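Local structure of putative immunoglobulin-blocking virulence protein (Mycoplasma mycoides subsp. capri, 7ADK) at residues Ile531-Ser536 against Thr546-Phe551; Glu478-Asp483 against Ser503-Gly508. The protein probably binds antibodies and blocks their function, and so would help the mycoplasma evade host immunity. All blocks are in the same frame, centred on the assembly; numbering follows the deposited sequence.

Interaction 2 is the buried one: 478-483 and 503-508 run as parallel strands, held by regular backbone bonds and by aromatic and aliphatic side chains on the two faces of the sheet. Interaction 1 lies at the margin of the same sheet and is only partly buried; the loop 531-536 meets the short strand 547-548 through scattered polar bonds and an arginine laid against a tyrosine. The two contacts touch, their centres about 10 Å apart, because strands 547-548 and 502-506 are antiparallel neighbours. Probable hydrogen bonds between D532 and Y505 and between T546 and S507 join them, and I549 packs on T506.

Interaction 1. Residues Ile531-Ser536 against Thr546-Phe551; sequences IDYNVS and TTRITF
The loop 531-536 runs at about 100° to 546-551, too steeply for strand-like pairing to continue; the CA atoms of N534 and T547 come closest, at 5.0 Å, and one direct backbone bond is made, from R548 N to D532 O (3.1 Å). A threonine hydroxyl supplies the next link: N534 N points almost straight at T547 OG1 (3.0 Å, 173° at the hydrogen). T547 carries OG1 anti to its own backbone N, which turns the hydroxyl to the loop, while its CG2 lies 3.9 Å from V535 CG1; a branched residue with one polar and one methyl arm suits both neighbours. N534 adds a weak bond from ND2 to T546 O, and ND2 is also bound to R362 O.

R548 bends at its second torsion, bringing its guanidinium beside Y533. CD1 of the Y533 ring sits over one guanidinium face, 3.8 Å from R548 CZ, with the two planes 38° apart, so this is a tilted contact rather than a flat stack. R548 NE donates to T530 O, which helps fix the group's rotation.

The carboxylate of D532 is engaged by R352 and R362 in salt bridges and by the hydroxyl of Y505. I531 packs on helix 339-351, D532, N534 and T546 meet I367 of helix 364-369, and T547 and I549 bond through their backbones to strand 502-506.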
loop_
_atom_site.group_PDB
_atom_site.type_symbol
_atom_site.label_atom_id
_atom_site.label_comp_id
_atom_site.label_asym_id
_atom_site.label_seq_id
_atom_site.Cartn_x
_atom_site.Cartn_y
_atom_site.Cartn_z
ATOM N N ILE A 531 -18.258 19.290 -13.122
ATOM C CA ILE A 531 -19.441 18.486 -12.798
ATOM C C ILE A 531 -19.024 17.008 -12.957
ATOM O O ILE A 531 -17.848 16.738 -13.164
ATOM C CB ILE A 531 -20.595 18.974 -13.714
ATOM C CG1 ILE A 531 -20.898 20.458 -13.411
ATOM C CG2 ILE A 531 -21.894 18.175 -13.587
ATOM C CD1 ILE A 531 -21.776 21.168 -14.424
ATOM N N ASP A 532 -19.904 16.019 -12.842
ATOM C CA ASP A 532 -19.520 14.603 -12.923
ATOM C C ASP A 532 -18.531 14.199 -11.809
ATOM O O ASP A 532 -17.623 13.391 -11.987
ATOM C CB ASP A 532 -19.087 14.196 -14.347
ATOM C CG ASP A 532 -20.101 14.410 -15.472
ATOM O OD1 ASP A 532 -21.228 14.909 -15.252
ATOM O OD2 ASP A 532 -19.738 14.110 -16.632
ATOM N N TYR A 533 -18.703 14.802 -10.634
ATOM C CA TYR A 533 -17.979 14.536 -9.396
ATOM C C TYR A 533 -18.714 13.489 -8.554
ATOM O O TYR A 533 -19.786 13.757 -8.005
ATOM C CB TYR A 533 -17.833 15.855 -8.646
ATOM C CG TYR A 533 -17.264 15.749 -7.253
ATOM C CD1 TYR A 533 -15.877 15.692 -7.060
ATOM C CD2 TYR A 533 -18.128 15.769 -6.147
ATOM C CE1 TYR A 533 -15.351 15.719 -5.759
ATOM C CE2 TYR A 533 -17.604 15.801 -4.848
ATOM C CZ TYR A 533 -16.213 15.805 -4.650
ATOM O OH TYR A 533 -15.699 15.877 -3.400
ATOM N N ASN A 534 -18.141 12.289 -8.455
ATOM C CA ASN A 534 -18.813 11.086 -7.970
ATOM C C ASN A 534 -18.033 10.401 -6.833
ATOM O O ASN A 534 -17.884 9.180 -6.825
ATOM C CB ASN A 534 -19.137 10.174 -9.169
ATOM C CG ASN A 534 -20.227 10.687 -10.084
ATOM O OD1 ASN A 534 -21.097 11.439 -9.723
ATOM N ND2 ASN A 534 -20.239 10.270 -11.293
ATOM N N VAL A 535 -17.540 11.168 -5.853
ATOM C CA VAL A 535 -16.819 10.631 -4.684
ATOM C C VAL A 535 -17.694 10.669 -3.427
ATOM O O VAL A 535 -18.223 11.706 -3.038
ATOM C CB VAL A 535 -15.431 11.278 -4.482
ATOM C CG1 VAL A 535 -14.649 11.358 -5.790
ATOM C CG2 VAL A 535 -15.465 12.672 -3.897
ATOM N N SER A 536 -17.871 9.514 -2.784
ATOM C CA SER A 536 -18.527 9.394 -1.476
ATOM C C SER A 536 -18.055 8.166 -0.699
ATOM O O SER A 536 -17.684 7.146 -1.278
ATOM C CB SER A 536 -20.055 9.382 -1.593
ATOM O OG SER A 536 -20.572 8.136 -1.988
ATOM N N THR A 546 -16.227 6.035 -11.610
ATOM C CA THR A 546 -15.593 7.042 -12.461
ATOM C C THR A 546 -16.004 8.451 -12.060
ATOM O O THR A 546 -17.168 8.713 -11.775
ATOM C CB THR A 546 -15.876 6.750 -13.935
ATOM O OG1 THR A 546 -15.415 5.452 -14.252
ATOM C CG2 THR A 546 -15.138 7.684 -14.884
ATOM N N THR A 547 -15.054 9.374 -12.010
ATOM C CA THR A 547 -15.261 10.751 -11.541
ATOM C C THR A 547 -14.252 11.709 -12.167
ATOM O O THR A 547 -13.182 11.287 -12.601
ATOM C CB THR A 547 -15.205 10.784 -10.003
ATOM O OG1 THR A 547 -15.383 12.074 -9.484
ATOM C CG2 THR A 547 -13.909 10.264 -9.435
ATOM N N ARG A 548 -14.549 13.007 -12.201
ATOM C CA ARG A 548 -13.545 14.030 -12.515
ATOM C C ARG A 548 -12.461 14.107 -11.440
ATOM O O ARG A 548 -12.752 13.961 -10.252
ATOM C CB ARG A 548 -14.211 15.372 -12.844
ATOM C CG ARG A 548 -14.913 16.125 -11.709
ATOM C CD ARG A 548 -14.008 16.918 -10.764
ATOM N NE ARG A 548 -14.789 17.893 -10.004
ATOM C CZ ARG A 548 -14.410 18.592 -8.962
ATOM N NH1 ARG A 548 -13.211 18.536 -8.488
ATOM N NH2 ARG A 548 -15.258 19.351 -8.354
ATOM N N ILE A 549 -11.219 14.359 -11.843
ATOM C CA ILE A 549 -10.086 14.486 -10.914
ATOM C C ILE A 549 -10.185 15.795 -10.121
ATOM O O ILE A 549 -10.528 16.842 -10.667
ATOM C CB ILE A 549 -8.734 14.349 -11.642
ATOM C CG1 ILE A 549 -8.539 12.983 -12.303
ATOM C CG2 ILE A 549 -7.550 14.564 -10.710
ATOM C CD1 ILE A 549 -7.666 13.053 -13.544
ATOM N N THR A 550 -9.841 15.759 -8.834
ATOM C CA THR A 550 -9.549 16.955 -8.036
ATOM C C THR A 550 -8.055 17.237 -8.103
ATOM O O THR A 550 -7.238 16.377 -7.777
ATOM C CB THR A 550 -9.966 16.780 -6.573
ATOM O OG1 THR A 550 -11.357 16.679 -6.492
ATOM C CG2 THR A 550 -9.582 17.958 -5.690
ATOM N N PHE A 551 -7.695 18.452 -8.499
ATOM C CA PHE A 551 -6.313 18.891 -8.571
ATOM C C PHE A 551 -6.035 19.979 -7.545
ATOM O O PHE A 551 -6.589 21.068 -7.623
ATOM C CB PHE A 551 -6.029 19.411 -9.975
ATOM C CG PHE A 551 -6.177 18.394 -11.078
ATOM C CD1 PHE A 551 -5.106 17.552 -11.391
ATOM C CD2 PHE A 551 -7.364 18.317 -11.816
ATOM C CE1 PHE A 551 -5.211 16.652 -12.458
ATOM C CE2 PHE A 551 -7.469 17.415 -12.878
ATOM C CZ PHE A 551 -6.392 16.585 -13.202
#

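Interaction 2. Residues Glu478-Asp483 against Ser503-Gly508; sequences ELFFSD and SLYTSG
F480 and Y505 are register partners on adjacent parallel strands, and that pairing puts their side chains alongside each other on the same face of the sheet. Both have CG anti to the carbonyl carbon, so the two side chains lean the same way along the strands. Their planes are 29° apart but slid past one another, with centroids 5.1 Å apart, so overlap is slight and the touch is local: F480 CE2 meets Y505 CD2 at 3.4 Å. S503 CB covers the rim of one face of the Y505 ring, a place that suits a small side chain. E478, extended beyond CG, brings its carboxylate carbon to the edge of that ring, CD to Y505 CE2 at 4.0 Å, with the carboxylate turned nearly perpendicular to it (83°). This buried acid is satisfied by R450 and Y372, while Y505 OH, besides its bond to D532, is also held by R362.

L479, L504 and F481 occupy the other face. L504 CD2 lies 4.2 Å from L479 CD1 and also reaches the edge of the F481 ring, an apolar cluster suited to a buried face of the sheet. Three backbone bonds hold the strands in register: L479 N to S503 O (3.0 Å), Y505 N to L479 O and F481 N to Y505 O.

At the strand's end T506 OG1 accepts from G508 N (3.3 Å), an ST turn, and the same hydroxyl hydrogen-bonds with S510 OG. D483 lays its carboxylate against G508, D483 OD1 3.7 Å from G508 CA, where a residue without a side chain lets it approach; K512 pairs with its OD2.

Strand 473-481 stands between 448-454 and 502-506 in a mixed sheet. I451 and M454 of strand 448-454 pack against L479, and I367 of helix 364-369 covers F480 and Y505.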
loop_
_atom_site.group_PDB
_atom_site.type_symbol
_atom_site.label_atom_id
_atom_site.label_comp_id
_atom_site.label_asym_id
_atom_site.label_seq_id
_atom_site.Cartn_x
_atom_site.Cartn_y
_atom_site.Cartn_z
ATOM N N GLU A 478 -12.351 13.311 -23.980
ATOM C CA GLU A 478 -12.405 12.613 -22.693
ATOM C C GLU A 478 -11.130 11.783 -22.532
ATOM O O GLU A 478 -10.854 10.892 -23.334
ATOM C CB GLU A 478 -13.650 11.714 -22.562
ATOM C CG GLU A 478 -14.996 12.451 -22.572
ATOM C CD GLU A 478 -16.246 11.551 -22.476
ATOM O OE1 GLU A 478 -16.124 10.330 -22.271
ATOM O OE2 GLU A 478 -17.384 12.054 -22.588
ATOM N N LEU A 479 -10.351 12.060 -21.488
ATOM C CA LEU A 479 -9.152 11.311 -21.130
ATOM C C LEU A 479 -9.411 10.585 -19.816
ATOM O O LEU A 479 -9.686 11.240 -18.815
ATOM C CB LEU A 479 -7.954 12.269 -20.996
ATOM C CG LEU A 479 -7.620 13.135 -22.218
ATOM C CD1 LEU A 479 -6.432 14.039 -21.915
ATOM C CD2 LEU A 479 -7.293 12.313 -23.450
ATOM N N PHE A 480 -9.327 9.255 -19.809
ATOM C CA PHE A 480 -9.462 8.439 -18.605
ATOM C C PHE A 480 -8.091 7.939 -18.145
ATOM O O PHE A 480 -7.583 6.934 -18.648
ATOM C CB PHE A 480 -10.435 7.282 -18.827
ATOM C CG PHE A 480 -11.829 7.685 -19.239
ATOM C CD1 PHE A 480 -12.122 8.030 -20.572
ATOM C CD2 PHE A 480 -12.840 7.729 -18.268
ATOM C CE1 PHE A 480 -13.408 8.460 -20.923
ATOM C CE2 PHE A 480 -14.123 8.163 -18.622
ATOM C CZ PHE A 480 -14.399 8.542 -19.939
ATOM N N PHE A 481 -7.482 8.658 -17.208
ATOM C CA PHE A 481 -6.176 8.340 -16.650
ATOM C C PHE A 481 -6.254 7.257 -15.579
ATOM O O PHE A 481 -7.177 7.221 -14.771
ATOM C CB PHE A 481 -5.546 9.605 -16.086
ATOM C CG PHE A 481 -5.154 10.635 -17.117
ATOM C CD1 PHE A 481 -3.965 10.486 -17.844
ATOM C CD2 PHE A 481 -5.952 11.766 -17.323
ATOM C CE1 PHE A 481 -3.564 11.469 -18.756
ATOM C CE2 PHE A 481 -5.555 12.746 -18.240
ATOM C CZ PHE A 481 -4.353 12.610 -18.943
ATOM N N SER A 482 -5.254 6.390 -15.523
ATOM C CA SER A 482 -5.119 5.418 -14.446
ATOM C C SER A 482 -4.435 6.037 -13.217
ATOM O O SER A 482 -3.427 6.722 -13.347
ATOM C CB SER A 482 -4.356 4.227 -15.008
ATOM O OG SER A 482 -4.448 3.122 -14.155
ATOM N N ASP A 483 -4.929 5.795 -12.004
ATOM C CA ASP A 483 -4.390 6.391 -10.768
ATOM C C ASP A 483 -3.196 5.621 -10.172
ATOM O O ASP A 483 -2.551 6.107 -9.244
ATOM C CB ASP A 483 -5.488 6.520 -9.706
ATOM C CG ASP A 483 -5.839 5.194 -9.030
ATOM O OD1 ASP A 483 -6.027 4.172 -9.722
ATOM O OD2 ASP A 483 -5.911 5.189 -7.786
ATOM N N SER A 503 -12.622 16.660 -20.505
ATOM C CA SER A 503 -12.929 15.842 -19.339
ATOM C C SER A 503 -11.700 15.081 -18.874
ATOM O O SER A 503 -11.171 14.240 -19.593
ATOM C CB SER A 503 -14.054 14.894 -19.661
ATOM O OG SER A 503 -15.291 15.413 -19.293
ATOM N N LEU A 504 -11.242 15.402 -17.667
ATOM C CA LEU A 504 -10.122 14.745 -17.005
ATOM C C LEU A 504 -10.702 13.788 -15.967
ATOM O O LEU A 504 -11.172 14.228 -14.919
ATOM C CB LEU A 504 -9.152 15.795 -16.424
ATOM C CG LEU A 504 -8.631 16.839 -17.419
ATOM C CD1 LEU A 504 -7.561 17.692 -16.771
ATOM C CD2 LEU A 504 -8.028 16.222 -18.667
ATOM N N TYR A 505 -10.716 12.500 -16.285
ATOM C CA TYR A 505 -11.437 11.448 -15.566
ATOM C C TYR A 505 -10.486 10.350 -15.087
ATOM O O TYR A 505 -9.465 10.092 -15.710
ATOM C CB TYR A 505 -12.506 10.812 -16.478
ATOM C CG TYR A 505 -13.741 11.603 -16.877
ATOM C CD1 TYR A 505 -14.507 12.287 -15.915
ATOM C CD2 TYR A 505 -14.215 11.520 -18.197
ATOM C CE1 TYR A 505 -15.734 12.881 -16.266
ATOM C CE2 TYR A 505 -15.458 12.071 -18.542
ATOM C CZ TYR A 505 -16.224 12.754 -17.578
ATOM O OH TYR A 505 -17.437 13.248 -17.924
ATOM N N THR A 506 -10.854 9.629 -14.034
ATOM C CA THR A 506 -10.226 8.345 -13.664
ATOM C C THR A 506 -11.295 7.384 -13.176
ATOM O O THR A 506 -12.358 7.821 -12.751
ATOM C CB THR A 506 -9.155 8.424 -12.551
ATOM O OG1 THR A 506 -9.702 8.587 -11.272
ATOM C CG2 THR A 506 -8.196 9.579 -12.679
ATOM N N SER A 507 -10.996 6.087 -13.171
ATOM C CA SER A 507 -11.801 5.071 -12.479
ATOM C C SER A 507 -11.131 4.582 -11.184
ATOM O O SER A 507 -11.253 3.410 -10.831
ATOM C CB SER A 507 -12.180 3.934 -13.435
ATOM O OG SER A 507 -12.799 4.426 -14.617
ATOM N N GLY A 508 -10.365 5.449 -10.506
ATOM C CA GLY A 508 -9.610 5.170 -9.272
ATOM C C GLY A 508 -9.775 6.253 -8.201
ATOM O O GLY A 508 -10.808 6.914 -8.161
#